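Local coordinates for protein alpha-acetolactate decarboxylase (Bacillus subtilis subsp. subtilis str. 168, PDB 5XNE) that catalyses the decarboxylation of (2S)-2-acetolactate to (R)-acetoin, releasing carbon dioxide on the way to (R,R)-butane-2,3-diol, at residues Glu93-Glu98 / Tyr190-Cys195; Ser101-Arg106 / Val197-Lys202; Phe158-Pro161 / Ile167-Ser170. All blocks are in the same frame, centred on the assembly; numbering follows the deposited sequence.

Interaction 1 (Glu93-Glu98 / Tyr190-Cys195); sequences EDFEKE and YVLEDC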
ATOM      1  N   GLU B  93      24.103  12.131  -0.805  1.00 25.85           N
ATOM      2  CA  GLU B  93      24.165  11.499   0.511  1.00 26.82           C
ATOM      3  C   GLU B  93      23.994  12.532   1.610  1.00 27.81           C
ATOM      4  O   GLU B  93      23.221  12.312   2.539  1.00 28.07           O
ATOM      5  CB  GLU B  93      25.485  10.745   0.696  1.00 28.95           C
ATOM      6  CG  GLU B  93      25.665   9.558  -0.234  1.00 34.34           C
ATOM      7  CD  GLU B  93      26.149   9.960  -1.624  1.00 39.18           C
ATOM      8  OE1 GLU B  93      26.274  11.177  -1.899  1.00 32.63           O
ATOM      9  OE2 GLU B  93      26.404   9.052  -2.445  1.00 45.20           O
ATOM     10  N   ASP B  94      24.712  13.652   1.496  1.00 28.30           N
ATOM     11  CA  ASP B  94      24.539  14.781   2.413  1.00 28.66           C
ATOM     12  C   ASP B  94      23.073  15.150   2.492  1.00 28.02           C
ATOM     13  O   ASP B  94      22.458  15.151   3.556  1.00 25.37           O
ATOM     14  CB  ASP B  94      25.284  16.049   1.965  1.00 31.73           C
ATOM     15  CG  ASP B  94      26.795  15.913   1.927  1.00 37.00           C
ATOM     16  OD1 ASP B  94      27.323  14.839   2.273  1.00 39.30           O
ATOM     17  OD2 ASP B  94      27.462  16.923   1.560  1.00 32.62           O
ATOM     18  N   PHE B  95      22.533  15.507   1.332  1.00 25.23           N
ATOM     19  CA  PHE B  95      21.188  16.040   1.227  1.00 23.23           C
ATOM     20  C   PHE B  95      20.137  15.068   1.745  1.00 19.91           C
ATOM     21  O   PHE B  95      19.259  15.455   2.510  1.00 20.72           O
ATOM     22  CB  PHE B  95      20.882  16.407  -0.230  1.00 22.41           C
ATOM     23  CG  PHE B  95      19.491  16.942  -0.443  1.00 20.43           C
ATOM     24  CD1 PHE B  95      19.162  18.232  -0.065  1.00 18.69           C
ATOM     25  CD2 PHE B  95      18.510  16.147  -1.023  1.00 20.85           C
ATOM     26  CE1 PHE B  95      17.878  18.724  -0.259  1.00 19.95           C
ATOM     27  CE2 PHE B  95      17.228  16.629  -1.220  1.00 19.16           C
ATOM     28  CZ  PHE B  95      16.908  17.916  -0.842  1.00 19.04           C
ATOM     29  N   GLU B  96      20.234  13.812   1.331  1.00 23.28           N
ATOM     30  CA  GLU B  96      19.175  12.857   1.628  1.00 22.37           C
ATOM     31  C   GLU B  96      19.145  12.564   3.113  1.00 24.79           C
ATOM     32  O   GLU B  96      18.076  12.378   3.694  1.00 23.29           O
ATOM     33  CB  GLU B  96      19.352  11.596   0.778  1.00 22.10           C
ATOM     34  CG  GLU B  96      18.814  11.835  -0.631  1.00 25.38           C
ATOM     35  CD  GLU B  96      18.885  10.628  -1.533  1.00 27.12           C
ATOM     36  OE1 GLU B  96      19.292   9.550  -1.049  1.00 30.11           O
ATOM     37  OE2 GLU B  96      18.506  10.768  -2.727  1.00 28.69           O
ATOM     38  N   LYS B  97      20.310  12.590   3.751  1.00 26.57           N
ATOM     39  CA  LYS B  97      20.329  12.424   5.192  1.00 27.25           C
ATOM     40  C   LYS B  97      19.960  13.711   5.921  1.00 28.11           C
ATOM     41  O   LYS B  97      19.418  13.661   7.020  1.00 28.02           O
ATOM     42  CB  LYS B  97      21.681  11.900   5.674  1.00 29.97           C
ATOM     43  CG  LYS B  97      22.156  10.694   4.893  1.00 32.09           C
ATOM     44  CD  LYS B  97      21.516   9.421   5.422  1.00 38.76           C
ATOM     45  CE  LYS B  97      21.661   8.278   4.415  1.00 42.36           C
ATOM     46  NZ  LYS B  97      21.719   8.752   2.990  1.00 42.22           N
ATOM     47  N   GLU B  98      20.216  14.866   5.319  1.00 26.84           N
ATOM     48  CA  GLU B  98      19.820  16.114   5.972  1.00 24.25           C
ATOM     49  C   GLU B  98      18.294  16.267   5.973  1.00 27.52           C
ATOM     50  O   GLU B  98      17.686  16.576   7.004  1.00 28.04           O
ATOM     51  CB  GLU B  98      20.482  17.318   5.298  1.00 26.94           C
ATOM     52  CG  GLU B  98      19.871  18.657   5.690  1.00 28.62           C
ATOM     53  CD  GLU B  98      20.889  19.790   5.707  1.00 38.69           C
ATOM     54  OE1 GLU B  98      22.095  19.506   5.893  1.00 35.51           O
ATOM     55  OE2 GLU B  98      20.483  20.963   5.534  1.00 39.91           O
ATOM     56  N   TYR B 190      23.276  13.008  -7.683  1.00 18.27           N
ATOM     57  CA  TYR B 190      23.307  14.440  -7.927  1.00 18.79           C
ATOM     58  C   TYR B 190      24.137  15.172  -6.880  1.00 20.20           C
ATOM     59  O   TYR B 190      24.322  14.686  -5.771  1.00 19.42           O
ATOM     60  CB  TYR B 190      21.891  15.012  -7.954  1.00 16.06           C
ATOM     61  CG  TYR B 190      21.071  14.701  -6.727  1.00 16.13           C
ATOM     62  CD1 TYR B 190      20.383  13.497  -6.615  1.00 15.93           C
ATOM     63  CD2 TYR B 190      20.970  15.610  -5.687  1.00 18.65           C
ATOM     64  CE1 TYR B 190      19.629  13.214  -5.502  1.00 16.31           C
ATOM     65  CE2 TYR B 190      20.212  15.336  -4.564  1.00 20.28           C
ATOM     66  CZ  TYR B 190      19.537  14.132  -4.481  1.00 16.73           C
ATOM     67  OH  TYR B 190      18.786  13.845  -3.370  1.00 18.78           O
ATOM     68  N   VAL B 191      24.643  16.340  -7.264  1.00 20.26           N
ATOM     69  CA  VAL B 191      25.298  17.249  -6.338  1.00 20.69           C
ATOM     70  C   VAL B 191      24.676  18.619  -6.520  1.00 20.64           C
ATOM     71  O   VAL B 191      24.638  19.140  -7.634  1.00 20.27           O
ATOM     72  CB  VAL B 191      26.819  17.329  -6.562  1.00 22.97           C
ATOM     73  CG1 VAL B 191      27.435  18.351  -5.609  1.00 23.53           C
ATOM     74  CG2 VAL B 191      27.451  15.966  -6.379  1.00 24.76           C
ATOM     75  N   LEU B 192      24.161  19.182  -5.433  1.00 19.65           N
ATOM     76  CA  LEU B 192      23.522  20.486  -5.471  1.00 19.28           C
ATOM     77  C   LEU B 192      24.593  21.559  -5.396  1.00 21.07           C
ATOM     78  O   LEU B 192      25.526  21.451  -4.607  1.00 22.02           O
ATOM     79  CB  LEU B 192      22.528  20.658  -4.315  1.00 21.56           C
ATOM     80  CG  LEU B 192      21.683  19.429  -3.953  1.00 23.41           C
ATOM     81  CD1 LEU B 192      20.710  19.726  -2.833  1.00 21.66           C
ATOM     82  CD2 LEU B 192      20.940  18.943  -5.148  1.00 28.55           C
ATOM     83  N   GLU B 193      24.467  22.580  -6.230  1.00 21.97           N
ATOM     84  CA  GLU B 193      25.316  23.751  -6.088  1.00 23.30           C
ATOM     85  C   GLU B 193      24.597  24.698  -5.139  1.00 28.42           C
ATOM     86  O   GLU B 193      25.141  25.119  -4.119  1.00 31.34           O
ATOM     87  CB  GLU B 193      25.594  24.404  -7.440  1.00 25.25           C
ATOM     88  CG  GLU B 193      26.492  25.629  -7.356  1.00 29.61           C
ATOM     89  CD  GLU B 193      27.234  25.889  -8.649  1.00 36.46           C
ATOM     90  OE1 GLU B 193      27.111  25.065  -9.581  1.00 38.58           O
ATOM     91  OE2 GLU B 193      27.942  26.917  -8.737  1.00 41.30           O
ATOM     92  N   ASP B 194      23.357  25.012  -5.487  1.00 21.62           N
ATOM     93  CA  ASP B 194      22.447  25.705  -4.591  1.00 24.30           C
ATOM     94  C   ASP B 194      21.021  25.475  -5.076  1.00 24.92           C
ATOM     95  O   ASP B 194      20.767  25.433  -6.283  1.00 23.31           O
ATOM     96  CB  ASP B 194      22.759  27.199  -4.533  1.00 26.84           C
ATOM     97  CG  ASP B 194      22.577  27.881  -5.872  1.00 30.92           C
ATOM     98  OD1 ASP B 194      21.440  28.295  -6.176  1.00 29.97           O
ATOM     99  OD2 ASP B 194      23.574  28.002  -6.619  1.00 33.11           O
ATOM    100  N   CYS B 195      20.090  25.325  -4.144  1.00 23.58           N
ATOM    101  CA  CYS B 195      18.702  25.104  -4.528  1.00 20.84           C
ATOM    102  C   CYS B 195      17.731  25.458  -3.421  1.00 19.91           C
ATOM    103  O   CYS B 195      18.105  25.559  -2.250  1.00 23.05           O
ATOM    104  CB  CYS B 195      18.488  23.641  -4.942  1.00 17.63           C
ATOM    105  SG  CYS B 195      18.438  22.425  -3.570  1.00 22.55           S
TER
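Phe95, Tyr190, Leu192 and Glu96 form a buried helix-on-strand contact in which helix 92-100 lies across the end of strand 184-192. The short axes pass 8.9 Å apart at a crossing angle of 76°, a span bridged by side chains alone. Phe95 and Tyr190 share most of the contact. The CG of Phe95 stands anti to the backbone N (chi1 179°), which carries the ring off the helix and in between two strand residues. One side of the ring, at CD1, takes the methyl CD1 of Leu192 at 3.5 Å; the other, at CD2, lies 3.3 Å from the phenol OH of Tyr190. Both neighbours come in obliquely, and the Phe95 and Tyr190 side chains cross at about a right angle.

The polar element is added at the rim of the tyrosine ring. Tyr190 OH donates to Glu96 OE2 over 3.2 Å, a rather long bond that uses the anti side of the carboxylate and lies 21° out of its plane. Beyond CG the Glu96 chain runs extended, bringing the carboxylate alongside the phenol with the two planes well tilted. Its other oxygen, OE1, makes a salt bridge with Arg92, so both oxygens are engaged and its rotation is restricted. Ile86, Ile112 and Ile114 of neighbouring strands continue the apolar surroundings of Phe95. With Phe95 on its inner face and the exposed Glu93, Asp94 and Lys97 on its outer side, the segment is typical of an amphipathic helix packed against a beta-sheet.

Interaction 2 (Ser101-Arg106 / Val197-Lys202); sequences SMLPSR and VTISQK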
ATOM      1  N   SER B 101      16.322  13.654   8.231  1.00 30.17           N
ATOM      2  CA  SER B 101      16.351  13.945   9.662  1.00 34.28           C
ATOM      3  C   SER B 101      15.349  15.034  10.041  1.00 32.39           C
ATOM      4  O   SER B 101      15.025  15.201  11.217  1.00 40.59           O
ATOM      5  CB  SER B 101      17.760  14.360  10.092  1.00 36.74           C
ATOM      6  OG  SER B 101      18.670  13.275   9.985  1.00 35.89           O
ATOM      7  N   MET B 102      14.860  15.761   9.041  1.00 29.32           N
ATOM      8  CA  MET B 102      13.983  16.916   9.258  1.00 29.30           C
ATOM      9  C   MET B 102      12.497  16.580   9.047  1.00 25.85           C
ATOM     10  O   MET B 102      11.608  17.336   9.448  1.00 24.06           O
ATOM     11  CB  MET B 102      14.430  18.064   8.343  1.00 31.40           C
ATOM     12  CG  MET B 102      13.333  18.816   7.605  1.00 33.74           C
ATOM     13  SD  MET B 102      13.934  20.357   6.885  1.00 61.23           S
ATOM     14  CE  MET B 102      12.437  20.980   6.113  1.00 41.93           C
ATOM     15  N   LEU B 103      12.229  15.435   8.431  1.00 24.67           N
ATOM     16  CA  LEU B 103      10.853  14.977   8.257  1.00 23.65           C
ATOM     17  C   LEU B 103      10.197  14.744   9.611  1.00 22.47           C
ATOM     18  O   LEU B 103      10.846  14.231  10.525  1.00 25.23           O
ATOM     19  CB  LEU B 103      10.819  13.690   7.444  1.00 22.22           C
ATOM     20  CG  LEU B 103      11.532  13.766   6.097  1.00 21.46           C
ATOM     21  CD1 LEU B 103      11.818  12.378   5.623  1.00 23.79           C
ATOM     22  CD2 LEU B 103      10.683  14.517   5.100  1.00 18.76           C
ATOM     23  N   PRO B 104       8.914  15.120   9.743  1.00 17.75           N
ATOM     24  CA  PRO B 104       8.139  14.853  10.960  1.00 19.49           C
ATOM     25  C   PRO B 104       8.121  13.360  11.286  1.00 18.06           C
ATOM     26  O   PRO B 104       8.079  12.969  12.453  1.00 15.86           O
ATOM     27  CB  PRO B 104       6.735  15.358  10.602  1.00 18.92           C
ATOM     28  CG  PRO B 104       6.958  16.368   9.535  1.00 21.29           C
ATOM     29  CD  PRO B 104       8.142  15.888   8.752  1.00 19.78           C
ATOM     30  N   SER B 105       8.170  12.534  10.250  1.00 15.30           N
ATOM     31  CA  SER B 105       8.120  11.090  10.442  1.00 13.12           C
ATOM     32  C   SER B 105       8.590  10.340   9.199  1.00 12.98           C
ATOM     33  O   SER B 105       8.263  10.722   8.078  1.00 16.34           O
ATOM     34  CB  SER B 105       6.695  10.642  10.792  1.00 12.50           C
ATOM     35  OG  SER B 105       6.585   9.223  10.807  1.00 10.74           O
ATOM     36  N   ARG B 106       9.326   9.258   9.412  1.00 12.18           N
ATOM     37  CA  ARG B 106       9.703   8.368   8.324  1.00 14.94           C
ATOM     38  C   ARG B 106       8.576   7.407   7.933  1.00 13.98           C
ATOM     39  O   ARG B 106       8.752   6.544   7.076  1.00 15.05           O
ATOM     40  CB  ARG B 106      10.941   7.577   8.713  1.00 20.27           C
ATOM     41  CG  ARG B 106      12.218   8.392   8.738  1.00 27.84           C
ATOM     42  CD  ARG B 106      13.194   7.581   7.938  1.00 37.13           C
ATOM     43  NE  ARG B 106      14.364   8.286   7.432  1.00 46.03           N
ATOM     44  CZ  ARG B 106      15.343   7.646   6.802  1.00 44.60           C
ATOM     45  NH1 ARG B 106      15.249   6.334   6.612  1.00 45.10           N
ATOM     46  NH2 ARG B 106      16.398   8.293   6.348  1.00 42.07           N
ATOM     47  N   VAL B 197      14.401  23.921  -1.579  1.00 15.80           N
ATOM     48  CA  VAL B 197      13.654  22.687  -1.370  1.00 15.90           C
ATOM     49  C   VAL B 197      12.248  23.004  -0.898  1.00 15.53           C
ATOM     50  O   VAL B 197      12.033  23.906  -0.081  1.00 17.19           O
ATOM     51  CB  VAL B 197      14.329  21.773  -0.340  1.00 14.92           C
ATOM     52  CG1 VAL B 197      13.607  20.429  -0.264  1.00 13.63           C
ATOM     53  CG2 VAL B 197      15.785  21.559  -0.709  1.00 18.26           C
ATOM     54  N   THR B 198      11.277  22.266  -1.424  1.00 11.44           N
ATOM     55  CA  THR B 198       9.903  22.382  -0.969  1.00 11.47           C
ATOM     56  C   THR B 198       9.387  20.963  -0.765  1.00 12.15           C
ATOM     57  O   THR B 198       9.649  20.086  -1.596  1.00 11.27           O
ATOM     58  CB  THR B 198       9.025  23.143  -1.974  1.00 13.65           C
ATOM     59  OG1 THR B 198       9.678  24.365  -2.351  1.00 21.31           O
ATOM     60  CG2 THR B 198       7.703  23.503  -1.351  1.00 15.42           C
ATOM     61  N   ILE B 199       8.686  20.739   0.343  1.00 12.63           N
ATOM     62  CA  ILE B 199       8.213  19.402   0.721  1.00 10.77           C
ATOM     63  C   ILE B 199       6.722  19.440   1.061  1.00 12.80           C
ATOM     64  O   ILE B 199       6.230  20.385   1.703  1.00 12.41           O
ATOM     65  CB  ILE B 199       9.010  18.840   1.917  1.00 11.34           C
ATOM     66  CG1 ILE B 199      10.499  18.759   1.572  1.00 13.86           C
ATOM     67  CG2 ILE B 199       8.502  17.461   2.317  1.00 14.85           C
ATOM     68  CD1 ILE B 199      11.375  18.245   2.694  1.00 19.27           C
ATOM     69  N   SER B 200       5.998  18.413   0.611  1.00  9.40           N
ATOM     70  CA  SER B 200       4.563  18.313   0.839  1.00 10.16           C
ATOM     71  C   SER B 200       4.262  16.983   1.530  1.00 11.60           C
ATOM     72  O   SER B 200       4.626  15.922   1.030  1.00 10.44           O
ATOM     73  CB  SER B 200       3.807  18.436  -0.485  1.00  9.49           C
ATOM     74  OG  SER B 200       2.406  18.528  -0.288  1.00 11.22           O
ATOM     75  N   GLN B 201       3.615  17.045   2.690  1.00  9.92           N
ATOM     76  CA  GLN B 201       3.355  15.856   3.499  1.00 10.43           C
ATOM     77  C   GLN B 201       1.971  15.293   3.188  1.00 10.75           C
ATOM     78  O   GLN B 201       0.993  16.036   3.127  1.00 12.44           O
ATOM     79  CB  GLN B 201       3.471  16.207   4.994  1.00 11.41           C
ATOM     80  CG  GLN B 201       3.014  15.106   5.942  1.00 13.92           C
ATOM     81  CD  GLN B 201       3.124  15.534   7.395  1.00 18.10           C
ATOM     82  OE1 GLN B 201       4.194  15.928   7.852  1.00 20.35           O
ATOM     83  NE2 GLN B 201       2.014  15.475   8.119  1.00 19.35           N
ATOM     84  N   LYS B 202       1.878  13.979   3.001  1.00  8.81           N
ATOM     85  CA  LYS B 202       0.593  13.347   2.694  1.00  9.70           C
ATOM     86  C   LYS B 202       0.269  12.203   3.673  1.00  8.36           C
ATOM     87  O   LYS B 202       1.152  11.397   4.002  1.00 11.92           O
ATOM     88  CB  LYS B 202       0.590  12.826   1.248  1.00 12.10           C
ATOM     89  CG  LYS B 202       0.728  13.925   0.180  1.00 12.20           C
ATOM     90  CD  LYS B 202      -0.369  14.969   0.335  1.00 13.79           C
ATOM     91  CE  LYS B 202      -0.285  16.059  -0.717  1.00 19.49           C
ATOM     92  NZ  LYS B 202       1.052  16.630  -0.703  1.00 22.03           N
TER
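Pro104 and Gln201 meet obliquely, the pyrrolidine ring presenting its CG to the end of the glutamine side chain. The distance from Pro104 CG to Gln201 OE1 is 3.3 Å, and CB of the same proline lies 3.8 Å from that oxygen, so the amide carbonyl rests against ring carbons. This is van der Waals contact, with no hydrogen bond joining the two segments. Gln201 gets its reach from an extended chain: CG is anti to the backbone N (chi1 171°) and chi2 is -179°, which holds the amide well out from the strand toward the loop.

The second point of contact is looser and wholly apolar. Leu103 brings its CD2 methyl to 4.5 Å from CD1 of Ile199, two branch ends meeting at the outer limit of packing distance. Ile199 and Gln201, two residues apart on an extended strand, project from the same face, and the loop 101-106 passes over that face on its way from helix 92-100 to strand 109-115. The contact thus belongs to a helix-to-strand connection folded back across a beta-sheet, where strand 195-208 pairs antiparallel with both 82-86 and 109-115. Tyr110, from the latter strand, touches Leu103, Pro104, Ile199 and Gln201, so it links the two contact points.

Ile199 is buried, Gln201 partly exposed and Pro104, on the loop, exposed. Here the second subunit approaches, with Phe216 of that chain packing on both Pro104 and Gln201 and its backbone O accepting a hydrogen bond from Ser105 OG.

Interaction 3 (Phe158-Pro161 / Ile167-Ser170); sequences FLTP and IAVS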
ATOM      1  N   PHE B 158       9.292  11.646  -4.842  1.00  5.65           N
ATOM      2  CA  PHE B 158       8.592  11.256  -3.627  1.00  6.68           C
ATOM      3  C   PHE B 158       9.507  10.537  -2.660  1.00  6.93           C
ATOM      4  O   PHE B 158      10.447   9.848  -3.063  1.00  6.96           O
ATOM      5  CB  PHE B 158       7.407  10.345  -3.955  1.00  6.35           C
ATOM      6  CG  PHE B 158       6.347  11.006  -4.789  1.00  4.61           C
ATOM      7  CD1 PHE B 158       5.368  11.788  -4.194  1.00  6.66           C
ATOM      8  CD2 PHE B 158       6.329  10.844  -6.168  1.00  7.53           C
ATOM      9  CE1 PHE B 158       4.388  12.402  -4.951  1.00  7.40           C
ATOM     10  CE2 PHE B 158       5.347  11.460  -6.937  1.00  7.52           C
ATOM     11  CZ  PHE B 158       4.370  12.230  -6.326  1.00  7.19           C
ATOM     12  N   LEU B 159       9.220  10.723  -1.375  1.00  6.64           N
ATOM     13  CA  LEU B 159       9.765   9.850  -0.336  1.00  6.92           C
ATOM     14  C   LEU B 159       8.678   8.884   0.104  1.00  7.50           C
ATOM     15  O   LEU B 159       7.565   9.287   0.447  1.00  8.45           O
ATOM     16  CB  LEU B 159      10.285  10.641   0.866  1.00 10.65           C
ATOM     17  CG  LEU B 159      11.051   9.724   1.848  1.00 17.51           C
ATOM     18  CD1 LEU B 159      12.560   9.535   1.537  1.00 14.97           C
ATOM     19  CD2 LEU B 159      10.817  10.137   3.274  1.00 30.92           C
ATOM     20  N   THR B 160       9.013   7.600   0.101  1.00  8.52           N
ATOM     21  CA  THR B 160       8.051   6.550   0.396  1.00  9.06           C
ATOM     22  C   THR B 160       8.511   5.722   1.592  1.00  8.17           C
ATOM     23  O   THR B 160       9.668   5.311   1.639  1.00  9.15           O
ATOM     24  CB  THR B 160       7.863   5.655  -0.832  1.00  9.29           C
ATOM     25  OG1 THR B 160       7.295   6.440  -1.893  1.00  9.46           O
ATOM     26  CG2 THR B 160       6.956   4.479  -0.526  1.00  8.92           C
ATOM     27  N   PRO B 161       7.615   5.506   2.572  1.00  6.68           N
ATOM     28  CA  PRO B 161       7.951   4.667   3.732  1.00  7.78           C
ATOM     29  C   PRO B 161       8.272   3.237   3.346  1.00 10.19           C
ATOM     30  O   PRO B 161       7.748   2.730   2.343  1.00  9.04           O
ATOM     31  CB  PRO B 161       6.670   4.701   4.587  1.00 10.26           C
ATOM     32  CG  PRO B 161       5.930   5.889   4.147  1.00 12.51           C
ATOM     33  CD  PRO B 161       6.258   6.061   2.673  1.00  8.12           C
ATOM     34  N   ILE B 167       4.994  -1.632  -3.714  1.00  8.91           N
ATOM     35  CA  ILE B 167       3.961  -0.822  -4.341  1.00  8.10           C
ATOM     36  C   ILE B 167       4.639   0.350  -5.041  1.00  8.33           C
ATOM     37  O   ILE B 167       4.524   0.514  -6.261  1.00  7.53           O
ATOM     38  CB  ILE B 167       2.922  -0.321  -3.338  1.00  7.90           C
ATOM     39  CG1 ILE B 167       2.091  -1.506  -2.836  1.00 10.01           C
ATOM     40  CG2 ILE B 167       2.026   0.731  -3.994  1.00  8.94           C
ATOM     41  CD1 ILE B 167       1.199  -1.159  -1.653  1.00 12.13           C
ATOM     42  N   ALA B 168       5.365   1.150  -4.274  1.00  8.75           N
ATOM     43  CA  ALA B 168       6.209   2.191  -4.845  1.00  8.70           C
ATOM     44  C   ALA B 168       7.666   1.867  -4.525  1.00  9.72           C
ATOM     45  O   ALA B 168       7.993   0.729  -4.171  1.00 12.07           O
ATOM     46  CB  ALA B 168       5.811   3.553  -4.310  1.00 10.36           C
ATOM     47  N   VAL B 169       8.546   2.850  -4.658  1.00  9.10           N
ATOM     48  CA  VAL B 169       9.949   2.645  -4.357  1.00 10.90           C
ATOM     49  C   VAL B 169      10.284   3.274  -3.009  1.00 10.65           C
ATOM     50  O   VAL B 169      10.237   4.491  -2.867  1.00  8.74           O
ATOM     51  CB  VAL B 169      10.856   3.244  -5.452  1.00  9.95           C
ATOM     52  CG1 VAL B 169      12.321   3.079  -5.065  1.00 15.53           C
ATOM     53  CG2 VAL B 169      10.562   2.589  -6.798  1.00 13.05           C
ATOM     54  N   SER B 170      10.582   2.437  -2.018  1.00  9.16           N
ATOM     55  CA  SER B 170      10.926   2.904  -0.677  1.00 10.75           C
ATOM     56  C   SER B 170      12.077   3.910  -0.712  1.00  9.46           C
ATOM     57  O   SER B 170      13.031   3.750  -1.482  1.00 10.94           O
ATOM     58  CB  SER B 170      11.312   1.712   0.214  1.00 13.28           C
ATOM     59  OG  SER B 170      11.706   2.147   1.494  1.00 25.03           O
TER
HETATM   60  O   HOH W   1       9.522   7.049  -3.380  1.00  8.96           O
HETATM   61  O   HOH W   2      11.954   4.240   3.383  1.00 19.36           O
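Thr160 carries the largest share of this contact, and its CB already touches the opposite backbone, 3.3 Å from Val169 O. From there the side chain forks. CG2, anti to the backbone N, lies 4.0 Å from Val169 O and 4.1 Å from the Ala168 methyl CB. OG1, anti to the carbonyl carbon (chi1 -64°), is 3.7 Å from Val169 O, has the same methyl 4.0 Å away, and holds a water at 2.7 Å. The water is also within hydrogen-bonding reach of Phe158 O and Val169 O, tying the threonine hydroxyl to both segments.

Strands 151-160 and 171-178 are antiparallel neighbours joined by the loop that includes 167-170, making this the neck of a beta-hairpin with a long connection. The loop leads directly into strand 171-178, which supplies zinc ligands His173 and His175. Backbone pairing is taken up by Gly171, hydrogen-bonded to Thr160, just beyond the segment.

A valine in place of Thr160 would probably leave the first water without its hydroxyl partner, so the side chain would no longer be tied through it to Val169 O. Farther along, a CA-H...O approach joins Ser170 CA to Thr160 O at 3.6 Å, and a second water links that carbonyl to Ser170 OG.

Interactions 1 and 3 are buried, whereas interaction 2 is only partly so and is partly covered by the second subunit. Chemistry follows place: aromatic and aliphatic packing with one direct hydrogen bond in interaction 1, sparse van der Waals contact in interaction 2, and water bridges in interaction 3. The first two use consecutive elements, since helix 92-100 leads into loop 101-106 and strand 184-192 is followed by strand 195-208; they touch where Phe95 CE1 meets Val197 CG2 at 3.6 Å. Interaction 2 also meets interaction 3, through Leu103 CD1 and Leu159 CD2 at 3.4 Å. The two long-range contacts pack the helix and its following loop on neighbouring strands; the local one closes a hairpin.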